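PDB 6CT6: lactate dehydrogenase, which probably interconverts pyruvate and lactate with NADH as cofactor, and is captured here with NADH and the substrate analogue oxamate. Local coordinates for residues B[25-34]-B[53-64]; B[118-129]-B[144-155]. All blocks are in the same frame, centred on the assembly; numbering follows the deposited sequence.

Contact 1: residues B[25-34]-B[53-64]; sequences AFLCSLKELG and LCHNSSVVDNGI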
loop_
_atom_site.group_PDB
_atom_site.type_symbol
_atom_site.label_atom_id
_atom_site.label_comp_id
_atom_site.label_asym_id
_atom_site.label_seq_id
_atom_site.Cartn_x
_atom_site.Cartn_y
_atom_site.Cartn_z
ATOM N N ALA B 25 -2.626 6.322 3.723
ATOM C CA ALA B 25 -2.007 6.351 5.045
ATOM C C ALA B 25 -0.625 5.712 5.013
ATOM O O ALA B 25 0.315 6.207 5.647
ATOM C CB ALA B 25 -2.905 5.638 6.055
ATOM N N PHE B 26 -0.490 4.603 4.287
ATOM C CA PHE B 26 0.810 3.976 4.075
ATOM C C PHE B 26 1.802 4.964 3.470
ATOM O O PHE B 26 2.960 5.040 3.897
ATOM C CB PHE B 26 0.618 2.754 3.173
ATOM C CG PHE B 26 1.823 1.858 3.053
ATOM C CD1 PHE B 26 2.665 1.619 4.130
ATOM C CD2 PHE B 26 2.081 1.209 1.857
ATOM C CE1 PHE B 26 3.753 0.769 3.995
ATOM C CE2 PHE B 26 3.158 0.365 1.720
ATOM C CZ PHE B 26 3.997 0.141 2.786
ATOM N N LEU B 27 1.362 5.736 2.469
ATOM C CA LEU B 27 2.246 6.703 1.824
ATOM C C LEU B 27 2.690 7.790 2.794
ATOM O O LEU B 27 3.843 8.239 2.747
ATOM C CB LEU B 27 1.544 7.319 0.615
ATOM C CG LEU B 27 1.441 6.412 -0.615
ATOM C CD1 LEU B 27 0.369 6.924 -1.560
ATOM C CD2 LEU B 27 2.778 6.320 -1.330
ATOM N N CYS B 28 1.789 8.241 3.668
ATOM C CA CYS B 28 2.155 9.258 4.649
ATOM C C CYS B 28 3.235 8.741 5.590
ATOM O O CYS B 28 4.203 9.451 5.896
ATOM C CB CYS B 28 0.917 9.695 5.432
ATOM S SG CYS B 28 -0.252 10.689 4.467
ATOM N N SER B 29 3.085 7.502 6.060
ATOM C CA SER B 29 4.108 6.882 6.895
ATOM C C SER B 29 5.449 6.834 6.173
ATOM O O SER B 29 6.479 7.252 6.716
ATOM C CB SER B 29 3.658 5.475 7.294
ATOM O OG SER B 29 4.658 4.790 8.026
ATOM N N LEU B 30 5.452 6.339 4.934
ATOM C CA LEU B 30 6.697 6.163 4.191
ATOM C C LEU B 30 7.343 7.501 3.846
ATOM O O LEU B 30 8.574 7.625 3.878
ATOM C CB LEU B 30 6.429 5.358 2.915
ATOM C CG LEU B 30 5.973 3.906 3.069
ATOM C CD1 LEU B 30 5.490 3.363 1.731
ATOM C CD2 LEU B 30 7.086 3.028 3.621
ATOM N N LYS B 31 6.539 8.507 3.506
ATOM C CA LYS B 31 7.057 9.800 3.078
ATOM C C LYS B 31 7.289 10.770 4.230
ATOM O O LYS B 31 7.838 11.854 4.000
ATOM C CB LYS B 31 6.097 10.451 2.070
ATOM C CG LYS B 31 5.971 9.712 0.741
ATOM C CD LYS B 31 4.876 10.315 -0.141
ATOM C CE LYS B 31 5.312 11.613 -0.811
ATOM N NZ LYS B 31 6.345 11.395 -1.860
ATOM N N GLU B 32 6.907 10.409 5.454
ATOM C CA GLU B 32 6.938 11.335 6.587
ATOM C C GLU B 32 6.225 12.633 6.235
ATOM O O GLU B 32 6.697 13.732 6.538
ATOM C CB GLU B 32 8.370 11.620 7.037
ATOM C CG GLU B 32 9.151 10.401 7.462
ATOM C CD GLU B 32 10.568 10.746 7.869
ATOM O OE1 GLU B 32 10.745 11.687 8.672
ATOM O OE2 GLU B 32 11.508 10.089 7.372
ATOM N N LEU B 33 5.077 12.506 5.574
ATOM C CA LEU B 33 4.370 13.689 5.105
ATOM C C LEU B 33 3.654 14.405 6.239
ATOM O O LEU B 33 3.544 15.637 6.219
ATOM C CB LEU B 33 3.380 13.300 4.008
ATOM C CG LEU B 33 2.652 14.458 3.332
ATOM C CD1 LEU B 33 3.640 15.452 2.728
ATOM C CD2 LEU B 33 1.720 13.920 2.269
ATOM N N GLY B 34 3.180 13.660 7.225
ATOM C CA GLY B 34 2.487 14.235 8.359
ATOM C C GLY B 34 1.781 13.141 9.125
ATOM O O GLY B 34 1.722 11.985 8.699
ATOM N N LEU B 53 0.099 0.530 10.828
ATOM C CA LEU B 53 0.881 1.587 10.194
ATOM C C LEU B 53 1.784 2.313 11.181
ATOM O O LEU B 53 2.828 2.839 10.776
ATOM C CB LEU B 53 -0.056 2.569 9.489
ATOM C CG LEU B 53 -0.668 1.989 8.209
ATOM C CD1 LEU B 53 -1.855 2.815 7.751
ATOM C CD2 LEU B 53 0.376 1.895 7.096
ATOM N N CYS B 54 1.418 2.361 12.466
ATOM C CA CYS B 54 2.365 2.850 13.464
ATOM C C CYS B 54 3.563 1.915 13.569
ATOM O O CYS B 54 4.706 2.369 13.706
ATOM C CB CYS B 54 1.685 3.006 14.824
ATOM S SG CYS B 54 0.571 4.433 14.964
ATOM N N HIS B 55 3.319 0.605 13.498
ATOM C CA HIS B 55 4.421 -0.347 13.410
ATOM C C HIS B 55 5.256 -0.102 12.161
ATOM O O HIS B 55 6.492 -0.139 12.214
ATOM C CB HIS B 55 3.882 -1.776 13.413
ATOM C CG HIS B 55 3.066 -2.116 14.624
ATOM N ND1 HIS B 55 2.200 -3.187 14.660
ATOM C CD2 HIS B 55 2.991 -1.530 15.843
ATOM C CE1 HIS B 55 1.623 -3.244 15.847
ATOM N NE2 HIS B 55 2.086 -2.250 16.586
ATOM N N ASN B 56 4.601 0.155 11.026
ATOM C CA ASN B 56 5.332 0.380 9.783
ATOM C C ASN B 56 6.293 1.553 9.918
ATOM O O ASN B 56 7.453 1.471 9.498
ATOM C CB ASN B 56 4.359 0.620 8.629
ATOM C CG ASN B 56 5.068 0.788 7.302
ATOM O OD1 ASN B 56 5.499 -0.191 6.694
ATOM N ND2 ASN B 56 5.205 2.033 6.853
ATOM N N SER B 57 5.825 2.662 10.496
ATOM C CA SER B 57 6.700 3.808 10.715
ATOM C C SER B 57 7.978 3.383 11.427
ATOM O O SER B 57 9.083 3.785 11.046
ATOM C CB SER B 57 5.966 4.883 11.522
ATOM O OG SER B 57 4.998 5.556 10.732
ATOM N N SER B 58 7.840 2.552 12.462
ATOM C CA SER B 58 9.006 2.057 13.187
ATOM C C SER B 58 9.887 1.192 12.293
ATOM O O SER B 58 11.121 1.256 12.377
ATOM C CB SER B 58 8.549 1.280 14.424
ATOM O OG SER B 58 9.648 0.762 15.148
ATOM N N VAL B 59 9.274 0.375 11.429
ATOM C CA VAL B 59 10.053 -0.416 10.475
ATOM C C VAL B 59 10.989 0.486 9.679
ATOM O O VAL B 59 12.144 0.127 9.418
ATOM C CB VAL B 59 9.121 -1.219 9.543
ATOM C CG1 VAL B 59 9.928 -1.933 8.454
ATOM C CG2 VAL B 59 8.280 -2.230 10.331
ATOM N N VAL B 60 10.513 1.663 9.275
ATOM C CA VAL B 60 11.311 2.584 8.466
ATOM C C VAL B 60 11.892 3.727 9.307
ATOM O O VAL B 60 12.291 4.752 8.758
ATOM C CB VAL B 60 10.514 3.131 7.269
ATOM C CG1 VAL B 60 10.102 2.000 6.336
ATOM C CG2 VAL B 60 9.297 3.921 7.729
ATOM N N ASP B 61 11.936 3.571 10.630
ATOM C CA ASP B 61 12.748 4.417 11.509
ATOM C C ASP B 61 12.218 5.846 11.648
ATOM O O ASP B 61 13.004 6.771 11.869
ATOM C CB ASP B 61 14.206 4.470 11.032
ATOM C CG ASP B 61 14.896 3.121 11.097
ATOM O OD1 ASP B 61 14.686 2.395 12.092
ATOM O OD2 ASP B 61 15.648 2.787 10.156
ATOM N N ASN B 62 10.910 6.073 11.536
ATOM C CA ASN B 62 10.356 7.387 11.839
ATOM C C ASN B 62 9.189 7.234 12.807
ATOM O O ASN B 62 8.712 6.128 13.081
ATOM C CB ASN B 62 9.935 8.149 10.565
ATOM C CG ASN B 62 8.698 7.575 9.897
ATOM O OD1 ASN B 62 7.667 7.367 10.535
ATOM N ND2 ASN B 62 8.789 7.345 8.592
ATOM N N GLY B 63 8.740 8.370 13.335
ATOM C CA GLY B 63 7.705 8.384 14.348
ATOM C C GLY B 63 6.403 8.999 13.878
ATOM O O GLY B 63 5.665 9.582 14.678
ATOM N N ILE B 64 6.111 8.881 12.581
ATOM C CA ILE B 64 4.798 9.268 12.082
ATOM C C ILE B 64 3.741 8.474 12.836
ATOM O O ILE B 64 3.869 7.258 13.022
ATOM C CB ILE B 64 4.703 9.024 10.566
ATOM C CG1 ILE B 64 5.613 9.987 9.789
ATOM C CG2 ILE B 64 3.255 9.134 10.077
ATOM C CD1 ILE B 64 5.206 11.459 9.848
HETATM O O HOH W 1 11.369 6.790 6.980
#
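Ser-29 carries the polar part of this contact, through both its side chain and its carbonyl. Its OG lies anti to the backbone N (chi1 176°), which sends it out to the helix 45-59, where it sits 2.8 Å from Ser-57 OG in a hydroxyl-hydroxyl hydrogen bond. The same OG also takes the N-H of Asn-56 ND2 at 3.0 Å, and it lies close to the plane of that amide. Asn-56 OD1 is held from elsewhere, by Thr-248 of the second subunit, so the amide is fixed at both ends. Beyond the end of that helix, Asn-62 ND2 donates to Ser-29 O (3.0 Å), somewhat tilted from the carbonyl plane, while Asn-62 OD1 takes Ile-64 N in an Asx turn. A water accepts from Asn-62 ND2 and donates to Val-60 O, with a weak further bond to Glu-32 OE2.

Helices 19-31 and 45-59 both belong to the Rossmann domain; their pieces 25-31 and 53-59 run roughly parallel, axes 9.2 Å apart at closest and crossing at -27°. The first helix follows what looks like the Rossmann glycine-rich turn; both end in Schellman motifs, at Glu-32 and Asp-61.

Apolar packing fills in around the serine. Leu-53 spreads its two methyls over the first helix: CD1 presses on Ala-25 CB at a tight 3.5 Å, and CD2 lies 3.8 Å from Phe-26 CD1. The edge of the Phe-26 ring meets the Asn-56 amide, the two planes 65° apart, while Leu-30 CD1 covers one ring face. Ile-64 packs on the end of the first helix, CD1 3.7 Å from Glu-32 CA, while its CG2 covers Gly-34 O, a buried carbonyl with no hydrogen-bond partner in the model.

Contact 2: residues B[118-129]-B[144-155]; sequences IKKYCPNAFIIN and AANVPKHMICGM. With NAI (1,4-dihydronicotinamide adenine dinucleotide), chain D.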
loop_
_atom_site.group_PDB
_atom_site.type_symbol
_atom_site.label_atom_id
_atom_site.label_comp_id
_atom_site.label_asym_id
_atom_site.label_seq_id
_atom_site.Cartn_x
_atom_site.Cartn_y
_atom_site.Cartn_z
ATOM N N ILE B 118 -16.844 18.617 7.925
ATOM C CA ILE B 118 -15.786 19.566 7.586
ATOM C C ILE B 118 -16.164 20.968 8.047
ATOM O O ILE B 118 -15.372 21.664 8.695
ATOM C CB ILE B 118 -15.506 19.524 6.073
ATOM C CG1 ILE B 118 -14.846 18.195 5.698
ATOM C CG2 ILE B 118 -14.631 20.703 5.639
ATOM C CD1 ILE B 118 -14.892 17.892 4.220
ATOM N N LYS B 119 -17.377 21.409 7.706
ATOM C CA LYS B 119 -17.827 22.735 8.120
ATOM C C LYS B 119 -17.677 22.922 9.623
ATOM O O LYS B 119 -17.329 24.013 10.091
ATOM C CB LYS B 119 -19.284 22.948 7.705
ATOM C CG LYS B 119 -19.883 24.278 8.164
ATOM C CD LYS B 119 -21.378 24.343 7.899
ATOM C CE LYS B 119 -21.674 24.544 6.424
ATOM N NZ LYS B 119 -23.136 24.592 6.146
ATOM N N LYS B 120 -17.919 21.862 10.394
ATOM C CA LYS B 120 -17.947 21.984 11.845
ATOM C C LYS B 120 -16.551 21.908 12.455
ATOM O O LYS B 120 -16.240 22.668 13.380
ATOM C CB LYS B 120 -18.839 20.893 12.442
ATOM C CG LYS B 120 -18.945 20.949 13.959
ATOM C CD LYS B 120 -19.903 19.900 14.502
ATOM C CE LYS B 120 -20.055 20.020 16.012
ATOM N NZ LYS B 120 -20.979 18.991 16.564
ATOM N N TYR B 121 -15.698 21.012 11.959
ATOM C CA TYR B 121 -14.451 20.690 12.642
ATOM C C TYR B 121 -13.196 21.192 11.946
ATOM O O TYR B 121 -12.189 21.411 12.621
ATOM C CB TYR B 121 -14.336 19.173 12.838
ATOM C CG TYR B 121 -15.359 18.630 13.809
ATOM C CD1 TYR B 121 -15.326 18.994 15.148
ATOM C CD2 TYR B 121 -16.359 17.761 13.389
ATOM C CE1 TYR B 121 -16.257 18.510 16.045
ATOM C CE2 TYR B 121 -17.297 17.268 14.280
ATOM C CZ TYR B 121 -17.240 17.647 15.608
ATOM O OH TYR B 121 -18.166 17.166 16.507
ATOM N N CYS B 122 -13.214 21.382 10.627
ATOM C CA CYS B 122 -12.011 21.857 9.951
ATOM C C CYS B 122 -12.372 22.666 8.709
ATOM O O CYS B 122 -12.019 22.281 7.588
ATOM C CB CYS B 122 -11.106 20.677 9.585
ATOM S SG CYS B 122 -11.879 19.425 8.541
ATOM N N PRO B 123 -13.054 23.802 8.868
ATOM C CA PRO B 123 -13.492 24.574 7.693
ATOM C C PRO B 123 -12.358 25.190 6.884
ATOM O O PRO B 123 -12.601 25.612 5.747
ATOM C CB PRO B 123 -14.385 25.660 8.303
ATOM C CG PRO B 123 -13.896 25.806 9.706
ATOM C CD PRO B 123 -13.467 24.432 10.134
ATOM N N ASN B 124 -11.138 25.252 7.416
ATOM C CA ASN B 124 -10.018 25.881 6.723
ATOM C C ASN B 124 -9.113 24.873 6.023
ATOM O O ASN B 124 -8.064 25.260 5.494
ATOM C CB ASN B 124 -9.197 26.716 7.706
ATOM C CG ASN B 124 -9.996 27.849 8.320
ATOM O OD1 ASN B 124 -10.853 28.444 7.666
ATOM N ND2 ASN B 124 -9.720 28.155 9.583
ATOM N N ALA B 125 -9.487 23.597 6.006
ATOM C CA ALA B 125 -8.666 22.572 5.383
ATOM C C ALA B 125 -8.784 22.619 3.861
ATOM O O ALA B 125 -9.764 23.113 3.296
ATOM C CB ALA B 125 -9.067 21.187 5.889
ATOM N N PHE B 126 -7.751 22.100 3.201
ATOM C CA PHE B 126 -7.790 21.813 1.771
ATOM C C PHE B 126 -8.394 20.428 1.574
ATOM O O PHE B 126 -7.959 19.467 2.215
ATOM C CB PHE B 126 -6.377 21.883 1.186
ATOM C CG PHE B 126 -6.322 21.717 -0.307
ATOM C CD1 PHE B 126 -6.800 22.709 -1.149
ATOM C CD2 PHE B 126 -5.766 20.580 -0.870
ATOM C CE1 PHE B 126 -6.738 22.559 -2.523
ATOM C CE2 PHE B 126 -5.701 20.425 -2.242
ATOM C CZ PHE B 126 -6.187 21.414 -3.070
ATOM N N ILE B 127 -9.391 20.324 0.695
ATOM C CA ILE B 127 -10.205 19.117 0.570
ATOM C C ILE B 127 -10.010 18.507 -0.812
ATOM O O ILE B 127 -10.160 19.193 -1.830
ATOM C CB ILE B 127 -11.694 19.413 0.826
ATOM C CG1 ILE B 127 -11.880 19.978 2.234
ATOM C CG2 ILE B 127 -12.540 18.153 0.676
ATOM C CD1 ILE B 127 -12.309 21.413 2.236
ATOM N N ILE B 128 -9.692 17.215 -0.839
ATOM C CA ILE B 128 -9.573 16.436 -2.069
ATOM C C ILE B 128 -10.598 15.309 -1.998
ATOM O O ILE B 128 -10.539 14.473 -1.087
ATOM C CB ILE B 128 -8.161 15.853 -2.249
ATOM C CG1 ILE B 128 -7.096 16.955 -2.259
ATOM C CG2 ILE B 128 -8.094 15.018 -3.530
ATOM C CD1 ILE B 128 -5.684 16.426 -2.018
ATOM N N ASN B 129 -11.514 15.261 -2.961
ATOM C CA ASN B 129 -12.470 14.164 -3.032
ATOM C C ASN B 129 -12.035 13.140 -4.068
ATOM O O ASN B 129 -11.459 13.488 -5.102
ATOM C CB ASN B 129 -13.880 14.643 -3.373
ATOM C CG ASN B 129 -14.881 13.503 -3.385
ATOM O OD1 ASN B 129 -15.161 12.908 -2.346
ATOM N ND2 ASN B 129 -15.404 13.175 -4.564
ATOM N N ALA B 144 -22.264 21.308 1.086
ATOM C CA ALA B 144 -22.531 21.001 2.487
ATOM C C ALA B 144 -21.481 21.603 3.412
ATOM O O ALA B 144 -21.798 21.960 4.551
ATOM C CB ALA B 144 -22.600 19.488 2.687
ATOM N N ALA B 145 -20.237 21.722 2.951
ATOM C CA ALA B 145 -19.161 22.245 3.786
ATOM C C ALA B 145 -19.035 23.758 3.698
ATOM O O ALA B 145 -18.614 24.395 4.670
ATOM C CB ALA B 145 -17.827 21.602 3.396
ATOM N N ASN B 146 -19.387 24.344 2.555
ATOM C CA ASN B 146 -19.328 25.792 2.360
ATOM C C ASN B 146 -17.889 26.306 2.434
ATOM O O ASN B 146 -17.628 27.400 2.939
ATOM C CB ASN B 146 -20.211 26.519 3.376
ATOM C CG ASN B 146 -20.488 27.960 2.984
ATOM O OD1 ASN B 146 -20.786 28.254 1.827
ATOM N ND2 ASN B 146 -20.375 28.867 3.948
ATOM N N VAL B 147 -16.950 25.515 1.924
ATOM C CA VAL B 147 -15.549 25.935 1.860
ATOM C C VAL B 147 -15.335 26.758 0.595
ATOM O O VAL B 147 -16.107 26.624 -0.367
ATOM C CB VAL B 147 -14.590 24.734 1.892
ATOM C CG1 VAL B 147 -14.663 24.024 3.234
ATOM C CG2 VAL B 147 -14.883 23.774 0.742
ATOM N N PRO B 148 -14.308 27.608 0.542
ATOM C CA PRO B 148 -14.045 28.367 -0.686
ATOM C C PRO B 148 -13.809 27.443 -1.873
ATOM O O PRO B 148 -13.266 26.344 -1.736
ATOM C CB PRO B 148 -12.787 29.176 -0.344
ATOM C CG PRO B 148 -12.750 29.227 1.147
ATOM C CD PRO B 148 -13.368 27.952 1.622
ATOM N N LYS B 149 -14.226 27.910 -3.054
ATOM C CA LYS B 149 -14.113 27.096 -4.261
ATOM C C LYS B 149 -12.670 26.714 -4.560
ATOM O O LYS B 149 -12.421 25.657 -5.150
ATOM C CB LYS B 149 -14.710 27.841 -5.458
ATOM C CG LYS B 149 -16.181 28.180 -5.319
ATOM C CD LYS B 149 -17.047 26.933 -5.244
ATOM C CE LYS B 149 -18.518 27.295 -5.307
ATOM N NZ LYS B 149 -18.885 28.250 -4.228
ATOM N N HIS B 150 -11.712 27.558 -4.182
ATOM C CA HIS B 150 -10.307 27.268 -4.441
ATOM C C HIS B 150 -9.677 26.366 -3.385
ATOM O O HIS B 150 -8.469 26.111 -3.460
ATOM C CB HIS B 150 -9.504 28.570 -4.540
ATOM C CG HIS B 150 -9.395 29.314 -3.245
ATOM N ND1 HIS B 150 -10.380 30.163 -2.787
ATOM C CD2 HIS B 150 -8.419 29.333 -2.308
ATOM C CE1 HIS B 150 -10.014 30.673 -1.625
ATOM N NE2 HIS B 150 -8.829 30.185 -1.311
ATOM N N MET B 151 -10.451 25.876 -2.414
ATOM C CA MET B 151 -9.933 24.987 -1.381
ATOM C C MET B 151 -10.511 23.579 -1.478
ATOM O O MET B 151 -10.438 22.818 -0.507
ATOM C CB MET B 151 -10.206 25.564 0.009
ATOM C CG MET B 151 -9.398 26.807 0.338
ATOM S SD MET B 151 -7.612 26.533 0.395
ATOM C CE MET B 151 -7.409 25.735 1.987
ATOM N N ILE B 152 -11.081 23.212 -2.623
ATOM C CA ILE B 152 -11.608 21.865 -2.812
ATOM C C ILE B 152 -11.483 21.491 -4.281
ATOM O O ILE B 152 -11.666 22.326 -5.170
ATOM C CB ILE B 152 -13.069 21.749 -2.316
ATOM C CG1 ILE B 152 -13.589 20.318 -2.491
ATOM C CG2 ILE B 152 -13.974 22.734 -3.045
ATOM C CD1 ILE B 152 -14.833 20.023 -1.670
ATOM N N CYS B 153 -11.152 20.224 -4.524
ATOM C CA CYS B 153 -11.054 19.686 -5.871
ATOM C C CYS B 153 -11.271 18.183 -5.806
ATOM O O CYS B 153 -11.358 17.591 -4.728
ATOM C CB CYS B 153 -9.698 20.002 -6.511
ATOM S SG CYS B 153 -8.299 19.231 -5.675
ATOM N N GLY B 154 -11.349 17.569 -6.976
ATOM C CA GLY B 154 -11.473 16.125 -7.089
ATOM C C GLY B 154 -10.250 15.541 -7.769
ATOM O O GLY B 154 -9.724 16.123 -8.720
ATOM N N MET B 155 -9.797 14.396 -7.267
ATOM C CA MET B 155 -8.716 13.649 -7.895
ATOM C C MET B 155 -9.305 12.751 -8.972
ATOM O O MET B 155 -10.142 11.890 -8.679
ATOM C CB MET B 155 -7.953 12.811 -6.865
ATOM C CG MET B 155 -6.671 12.139 -7.396
ATOM S SD MET B 155 -6.896 10.849 -8.645
ATOM C CE MET B 155 -7.780 9.579 -7.737
HETATM P PA NAI D . -13.737 0.997 -0.116
HETATM O O1A NAI D . -15.126 0.405 -0.030
HETATM O O2A NAI D . -12.532 0.101 0.045
HETATM O O5B NAI D . -13.647 2.157 0.992
HETATM C C5B NAI D . -14.747 3.030 1.229
HETATM C C4B NAI D . -14.849 3.248 2.729
HETATM O O4B NAI D . -15.705 4.349 3.046
HETATM C C3B NAI D . -15.424 2.030 3.446
HETATM O O3B NAI D . -14.456 1.519 4.364
HETATM C C2B NAI D . -16.653 2.548 4.169
HETATM O O2B NAI D . -16.847 1.939 5.446
HETATM C C1B NAI D . -16.312 4.021 4.291
HETATM N N9A NAI D . -17.451 4.913 4.599
HETATM C C8A NAI D . -18.758 4.779 4.295
HETATM N N7A NAI D . -19.461 5.839 4.782
HETATM C C5A NAI D . -18.593 6.654 5.410
HETATM C C6A NAI D . -18.643 7.936 6.141
HETATM N N6A NAI D . -19.807 8.595 6.313
HETATM N N1A NAI D . -17.484 8.432 6.633
HETATM C C2A NAI D . -16.307 7.798 6.474
HETATM N N3A NAI D . -16.193 6.632 5.823
HETATM C C4A NAI D . -17.276 6.032 5.284
HETATM O O3 NAI D . -13.621 1.804 -1.513
HETATM P PN NAI D . -12.244 2.320 -2.187
HETATM O O1N NAI D . -11.687 1.214 -3.051
HETATM O O2N NAI D . -11.381 2.955 -1.122
HETATM O O5D NAI D . -12.807 3.469 -3.166
HETATM C C5D NAI D . -13.431 4.616 -2.600
HETATM C C4D NAI D . -14.052 5.508 -3.665
HETATM O O4D NAI D . -13.063 5.982 -4.588
HETATM C C3D NAI D . -15.091 4.756 -4.483
HETATM O O3D NAI D . -16.235 5.595 -4.658
HETATM C C2D NAI D . -14.403 4.505 -5.805
HETATM O O2D NAI D . -15.313 4.360 -6.896
HETATM C C1D NAI D . -13.556 5.762 -5.913
HETATM N N1N NAI D . -12.466 5.737 -6.896
HETATM C C2N NAI D . -12.221 6.905 -7.493
HETATM C C3N NAI D . -11.224 7.063 -8.431
HETATM C C7N NAI D . -11.055 8.425 -9.038
HETATM O O7N NAI D . -11.608 9.379 -8.513
HETATM N N7N NAI D . -10.327 8.569 -10.138
HETATM C C4N NAI D . -10.342 5.911 -8.831
HETATM C C5N NAI D . -10.702 4.690 -8.115
HETATM C C6N NAI D . -11.734 4.652 -7.177
#
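The beta-alpha-beta unit formed by strand 126-129, helix 134-145 and strand 152-155 brings Ile-127 beside Ile-152 as parallel neighbours in the central sheet of the Rossmann domain. Four backbone hydrogen bonds join the strands. Ile-127 N donates to Met-151 O and Cys-153 N returns to Ile-127 O; further along, Asn-129 N reaches Cys-153 O at 2.9 Å and Met-155 N reaches Asn-129 O at 2.9 Å.

On the sheet face bearing Ile-127, its CG2 meets Ile-152 CD1 at 3.8 Å. The other branch of Ile-127 ends in CD1, which runs tip to tip into Val-147, 3.7 Å from CG1. That valine methyl also touches Ile-118 CG2, and Ile-118 CG2 in turn lies 4.0 Å from Ala-145 CB, so the ends of helices 104-121 and 134-145 are tied to the strands. Beside them the aliphatic chain of Lys-119 lies along the last carbonyls of helix 134-145, with CE 3.2 Å from Ala-144 O.

Ile-128 and Cys-153 point to the other face. Cys-153 SG stands 4.0 Å from Phe-126 CZ, oblique to the ring, which also stacks on Tyr-257. Just before the strand, Met-151, bent at chi2 and chi3 (-63° and -77°), curls its CE to within 3.6 Å of Asn-124 O and against Phe-126 CB.

At the C-terminal end of strand 152-155, Met-155 belongs to the NADH pocket. Its CE methyl lies against the nicotinamide carboxamide, so the backbone pairing that fixes the strand also places part of the pocket wall.

Both contacts are largely buried and belong to the same NAD-binding domain, yet they share no element and do not touch, their nearest atoms being about 9 Å apart. Contact 1 joins two helices packed on the sheet; polar side chains do much of the joining, and its outer side faces the second subunit, where Asp-61 forms a salt bridge with Arg-165 of that subunit. Contact 2 lies nearer the centre of the chain, is untouched by the other subunit, and relies on main-chain bonds between adjacent strands, backed by aliphatic and sulfur packing. It reaches the nicotinamide directly, whereas contact 1 approaches the cofactor no closer than Ala-25, whose side chain is about 11 Å from it.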